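Local coordinates for protein beta-hexosaminidase Amuc_2018 (PDB 6JEB) that hydrolyses terminal non-reducing N-acetyl-D-hexosamine residues from beta-hexosaminides, among them N-acetylglucosamine from N-glycans and chitobiose, at residues Ala312-Gln326 with Ala339-Tyr352. Sequence-based numbering, arbitrary orientation. Where two conformers were deposited one is given.
With ACM (acetamide), chain C.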
# COMPACT_ATOMS: atom_id res chain seq x y z
N ALA A 312 4.03 -19.51 -9.33
CA ALA A 312 2.95 -19.77 -8.39
C ALA A 312 3.24 -20.97 -7.50
O ALA A 312 2.64 -21.09 -6.43
CB ALA A 312 1.63 -19.95 -9.13
N GLY A 313 4.16 -21.85 -7.90
CA GLY A 313 4.43 -23.06 -7.14
C GLY A 313 5.09 -22.84 -5.80
O GLY A 313 5.08 -23.76 -4.97
N ILE A 314 5.66 -21.65 -5.54
CA ILE A 314 6.34 -21.43 -4.27
C ILE A 314 5.40 -20.97 -3.16
O ILE A 314 5.85 -20.84 -2.01
CB ILE A 314 7.56 -20.49 -4.36
CG1 ILE A 314 7.15 -19.05 -4.68
CG2 ILE A 314 8.58 -21.02 -5.37
CD1 ILE A 314 8.31 -18.05 -4.55
N TYR A 315 4.13 -20.73 -3.45
CA TYR A 315 3.16 -20.30 -2.46
C TYR A 315 2.21 -21.44 -2.13
O TYR A 315 2.13 -22.44 -2.86
CB TYR A 315 2.39 -19.07 -2.95
CG TYR A 315 3.31 -18.03 -3.55
CD1 TYR A 315 4.09 -17.20 -2.74
CD2 TYR A 315 3.43 -17.90 -4.93
CE1 TYR A 315 4.96 -16.27 -3.30
CE2 TYR A 315 4.29 -16.97 -5.50
CZ TYR A 315 5.05 -16.15 -4.67
OH TYR A 315 5.91 -15.24 -5.23
N HIS A 316 1.50 -21.29 -1.02
CA HIS A 316 0.54 -22.30 -0.60
C HIS A 316 -0.87 -21.86 -0.96
O HIS A 316 -1.21 -20.68 -0.81
CB HIS A 316 0.62 -22.49 0.92
CG HIS A 316 -0.12 -23.69 1.42
ND1 HIS A 316 -1.48 -23.70 1.62
CD2 HIS A 316 0.32 -24.93 1.76
CE1 HIS A 316 -1.85 -24.89 2.06
NE2 HIS A 316 -0.78 -25.65 2.16
N PRO A 317 -1.72 -22.77 -1.44
CA PRO A 317 -3.11 -22.41 -1.75
C PRO A 317 -3.75 -21.66 -0.59
O PRO A 317 -3.54 -21.98 0.58
CB PRO A 317 -3.78 -23.76 -1.99
CG PRO A 317 -2.68 -24.61 -2.52
CD PRO A 317 -1.42 -24.17 -1.80
N GLY A 318 -4.51 -20.62 -0.93
CA GLY A 318 -5.17 -19.79 0.05
C GLY A 318 -4.40 -18.54 0.44
O GLY A 318 -5.00 -17.63 1.03
N GLU A 319 -3.11 -18.46 0.11
CA GLU A 319 -2.33 -17.28 0.42
C GLU A 319 -2.61 -16.18 -0.61
O GLU A 319 -3.08 -16.43 -1.72
CB GLU A 319 -0.83 -17.61 0.46
CG GLU A 319 -0.44 -18.51 1.65
CD GLU A 319 1.01 -19.00 1.62
OE1 GLU A 319 1.64 -19.01 0.54
OE2 GLU A 319 1.52 -19.37 2.70
N THR A 320 -2.31 -14.94 -0.22
CA THR A 320 -2.50 -13.77 -1.06
C THR A 320 -1.15 -13.27 -1.58
O THR A 320 -0.19 -13.14 -0.81
CB THR A 320 -3.21 -12.65 -0.29
OG1 THR A 320 -4.55 -13.06 -0.01
CG2 THR A 320 -3.25 -11.36 -1.11
N VAL A 321 -1.10 -12.98 -2.88
CA VAL A 321 0.09 -12.43 -3.52
C VAL A 321 -0.29 -11.14 -4.25
O VAL A 321 -1.45 -10.94 -4.63
CB VAL A 321 0.75 -13.44 -4.48
CG1 VAL A 321 1.15 -14.72 -3.74
CG2 VAL A 321 -0.17 -13.76 -5.66
N TYR A 322 0.70 -10.27 -4.44
CA TYR A 322 0.52 -8.99 -5.12
C TYR A 322 1.17 -9.07 -6.50
O TYR A 322 2.38 -9.25 -6.60
CB TYR A 322 1.21 -7.86 -4.35
CG TYR A 322 0.62 -7.49 -3.01
CD1 TYR A 322 0.71 -8.34 -1.91
CD2 TYR A 322 0.03 -6.25 -2.82
CE1 TYR A 322 0.19 -7.97 -0.68
CE2 TYR A 322 -0.47 -5.87 -1.59
CZ TYR A 322 -0.39 -6.73 -0.52
OH TYR A 322 -0.90 -6.33 0.69
N ALA A 323 0.36 -8.91 -7.54
CA ALA A 323 0.89 -8.84 -8.90
C ALA A 323 1.47 -7.46 -9.14
O ALA A 323 0.79 -6.45 -8.92
CB ALA A 323 -0.22 -9.13 -9.91
N TRP A 324 2.72 -7.40 -9.57
CA TRP A 324 3.38 -6.11 -9.77
C TRP A 324 4.24 -6.02 -11.02
O TRP A 324 4.36 -4.93 -11.58
CB TRP A 324 4.23 -5.74 -8.55
CG TRP A 324 5.46 -6.59 -8.34
CD1 TRP A 324 5.53 -7.81 -7.72
CD2 TRP A 324 6.81 -6.27 -8.73
NE1 TRP A 324 6.83 -8.26 -7.70
CE2 TRP A 324 7.63 -7.33 -8.32
CE3 TRP A 324 7.39 -5.18 -9.40
CZ2 TRP A 324 9.01 -7.34 -8.54
CZ3 TRP A 324 8.75 -5.19 -9.62
CH2 TRP A 324 9.55 -6.26 -9.19
N ARG A 325 4.84 -7.11 -11.48
CA ARG A 325 5.82 -7.01 -12.55
C ARG A 325 5.19 -6.57 -13.86
O ARG A 325 4.09 -7.01 -14.21
CB ARG A 325 6.56 -8.33 -12.71
CG ARG A 325 7.53 -8.55 -11.56
CD ARG A 325 8.44 -9.70 -11.81
NE ARG A 325 9.46 -9.82 -10.77
CZ ARG A 325 10.69 -9.32 -10.85
NH1 ARG A 325 11.07 -8.65 -11.94
NH2 ARG A 325 11.56 -9.50 -9.87
N GLN A 326 5.90 -5.71 -14.57
CA GLN A 326 5.41 -5.16 -15.83
C GLN A 326 5.12 -6.27 -16.83
O GLN A 326 5.88 -7.24 -16.95
CB GLN A 326 6.45 -4.19 -16.39
CG GLN A 326 6.23 -3.78 -17.84
CD GLN A 326 7.19 -4.48 -18.79
OE1 GLN A 326 8.41 -4.31 -18.71
NE2 GLN A 326 6.64 -5.29 -19.70
N ALA A 339 -3.60 -21.86 -9.23
CA ALA A 339 -2.89 -22.30 -8.04
C ALA A 339 -3.71 -22.12 -6.76
O ALA A 339 -3.22 -22.46 -5.68
CB ALA A 339 -1.56 -21.55 -7.90
N GLY A 340 -4.92 -21.57 -6.86
CA GLY A 340 -5.72 -21.35 -5.67
C GLY A 340 -5.24 -20.22 -4.79
O GLY A 340 -5.46 -20.25 -3.58
N LEU A 341 -4.58 -19.23 -5.37
CA LEU A 341 -4.09 -18.08 -4.62
C LEU A 341 -5.03 -16.90 -4.81
O LEU A 341 -5.68 -16.76 -5.84
CB LEU A 341 -2.69 -17.69 -5.10
CG LEU A 341 -1.65 -18.81 -5.06
CD1 LEU A 341 -0.35 -18.40 -5.73
CD2 LEU A 341 -1.39 -19.21 -3.62
N ASN A 342 -5.09 -16.05 -3.79
CA ASN A 342 -5.78 -14.77 -3.91
C ASN A 342 -4.80 -13.71 -4.40
O ASN A 342 -3.59 -13.82 -4.20
CB ASN A 342 -6.40 -14.38 -2.58
CG ASN A 342 -7.44 -15.40 -2.13
OD1 ASN A 342 -8.32 -15.78 -2.90
ND2 ASN A 342 -7.33 -15.86 -0.89
N LEU A 343 -5.33 -12.69 -5.06
CA LEU A 343 -4.49 -11.74 -5.78
C LEU A 343 -4.89 -10.32 -5.44
O LEU A 343 -6.07 -9.98 -5.43
CB LEU A 343 -4.61 -11.97 -7.29
CG LEU A 343 -3.69 -11.12 -8.17
CD1 LEU A 343 -2.24 -11.43 -7.84
CD2 LEU A 343 -3.97 -11.35 -9.64
N ILE A 344 -3.89 -9.48 -5.18
CA ILE A 344 -4.07 -8.03 -5.09
C ILE A 344 -3.33 -7.43 -6.27
O ILE A 344 -2.18 -7.80 -6.54
CB ILE A 344 -3.55 -7.48 -3.75
CG1 ILE A 344 -4.43 -7.99 -2.60
CG2 ILE A 344 -3.54 -5.95 -3.76
CD1 ILE A 344 -3.83 -7.76 -1.21
N MET A 345 -3.98 -6.53 -7.00
CA MET A 345 -3.41 -5.95 -8.21
C MET A 345 -2.59 -4.72 -7.84
O MET A 345 -3.13 -3.72 -7.35
CB MET A 345 -4.54 -5.58 -9.18
CG MET A 345 -4.07 -4.98 -10.49
SD MET A 345 -2.85 -6.01 -11.34
CE MET A 345 -3.77 -7.51 -11.67
N ALA A 346 -1.28 -4.78 -8.09
CA ALA A 346 -0.36 -3.67 -7.86
C ALA A 346 0.51 -3.43 -9.09
O ALA A 346 1.66 -2.98 -8.96
CB ALA A 346 0.50 -3.91 -6.62
N SER A 347 -0.02 -3.71 -10.28
CA SER A 347 0.76 -3.67 -11.51
C SER A 347 1.55 -2.37 -11.62
O SER A 347 0.99 -1.28 -11.55
CB SER A 347 -0.17 -3.77 -12.71
OG SER A 347 0.53 -3.34 -13.87
N SER A 348 2.86 -2.51 -11.83
CA SER A 348 3.73 -1.35 -11.90
C SER A 348 3.43 -0.47 -13.11
O SER A 348 3.88 0.68 -13.14
CB SER A 348 5.19 -1.78 -11.89
OG SER A 348 5.51 -2.54 -13.04
N GLU A 349 2.69 -0.98 -14.09
CA GLU A 349 2.27 -0.17 -15.24
C GLU A 349 1.28 0.91 -14.84
O GLU A 349 1.15 1.92 -15.55
CB GLU A 349 1.68 -1.07 -16.32
CG GLU A 349 1.30 -0.39 -17.64
CD GLU A 349 0.94 -1.38 -18.74
OE1 GLU A 349 1.47 -2.50 -18.72
OE2 GLU A 349 0.12 -1.03 -19.63
N TYR A 350 0.57 0.73 -13.72
CA TYR A 350 -0.51 1.63 -13.32
C TYR A 350 -0.37 2.13 -11.89
O TYR A 350 -0.89 3.20 -11.55
CB TYR A 350 -1.86 0.90 -13.39
CG TYR A 350 -2.25 0.42 -14.76
CD1 TYR A 350 -1.88 -0.84 -15.21
CD2 TYR A 350 -2.99 1.23 -15.61
CE1 TYR A 350 -2.23 -1.28 -16.47
CE2 TYR A 350 -3.36 0.79 -16.88
CZ TYR A 350 -2.97 -0.46 -17.30
OH TYR A 350 -3.32 -0.91 -18.55
N CYS A 351 0.30 1.35 -11.03
CA CYS A 351 0.16 1.50 -9.59
C CYS A 351 1.44 1.91 -8.88
O CYS A 351 1.40 2.17 -7.67
CB CYS A 351 -0.31 0.19 -8.94
SG CYS A 351 -1.88 -0.42 -9.57
N TYR A 352 2.57 1.95 -9.59
CA TYR A 352 3.85 2.29 -8.98
C TYR A 352 3.97 3.81 -9.00
O TYR A 352 4.36 4.40 -10.01
CB TYR A 352 4.99 1.56 -9.69
CG TYR A 352 5.30 0.23 -9.05
CD1 TYR A 352 4.27 -0.57 -8.54
CD2 TYR A 352 6.61 -0.24 -8.94
CE1 TYR A 352 4.54 -1.79 -7.94
CE2 TYR A 352 6.89 -1.46 -8.34
CZ TYR A 352 5.85 -2.23 -7.83
OH TYR A 352 6.13 -3.42 -7.21
C1 ACM C . 9.00 -4.58 -5.89
O ACM C . 8.74 -3.73 -6.69
N ACM C . 10.37 -4.82 -5.59
C2 ACM C . 7.95 -5.42 -5.19
O HOH W 1 -5.66 -15.07 1.19
O HOH W 2 1.67 -5.52 -14.81
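Thr320 and Asn342, paired in neighbouring parallel strands, share a water that three groups grip: it donates to Gly318 O, accepts from Asn342 ND2 at 2.8 Å and hydrogen-bonds Thr320 OG1, which also meets Arg393. A short amide and a hydroxyl suit this polar end of the ladder. Just before it, Gly318 N bonds Gly340 O (2.8 Å). Both glycines have positive phi, readily taken without a side chain to clash with the backbone, Gly318 as third residue of a type II turn and Gly340 in the Schellman motif ending helix 329-339.

Backbone bonds then cross regularly, as between Val321 N and Asn342 O (2.9 Å). On the side with Thr320, Ile344 lies alongside Tyr322 and lays CD1 over one ring face, 4.0 Å from the centroid, a CH-pi contact; Tyr322 OH reaches Gln305 on the next strand.

Beyond the strands, Ser348 N bonds Trp324 O (2.9 Å), and the segments enter the sugar pocket. With chi1 at 69°, Trp324 CG stands between the backbone N and the carbonyl carbon, which sets the indole beside Tyr352 and the acetamide. Arg325 CG covers one face, and acetamide lies over the opposite one. The Tyr352 ring meets the indole rim to rim, planes within 3° of each other, and its OH donates to acetamide O (2.7 Å). Replacing Trp324 with an alanine would take away the flat wall and is likely to leave that side of the acetamide, and the rim of the Tyr352 ring, without their partner.

This beta-alpha-beta unit of the TIM barrel and the loop after it thus bring an aromatic wall and a hydroxyl donor to the C-terminal ends of the strands, while Asp257 also bonds the ligand; the arrangement is consistent with holding a substrate's N-acetyl group for substrate-assisted catalysis.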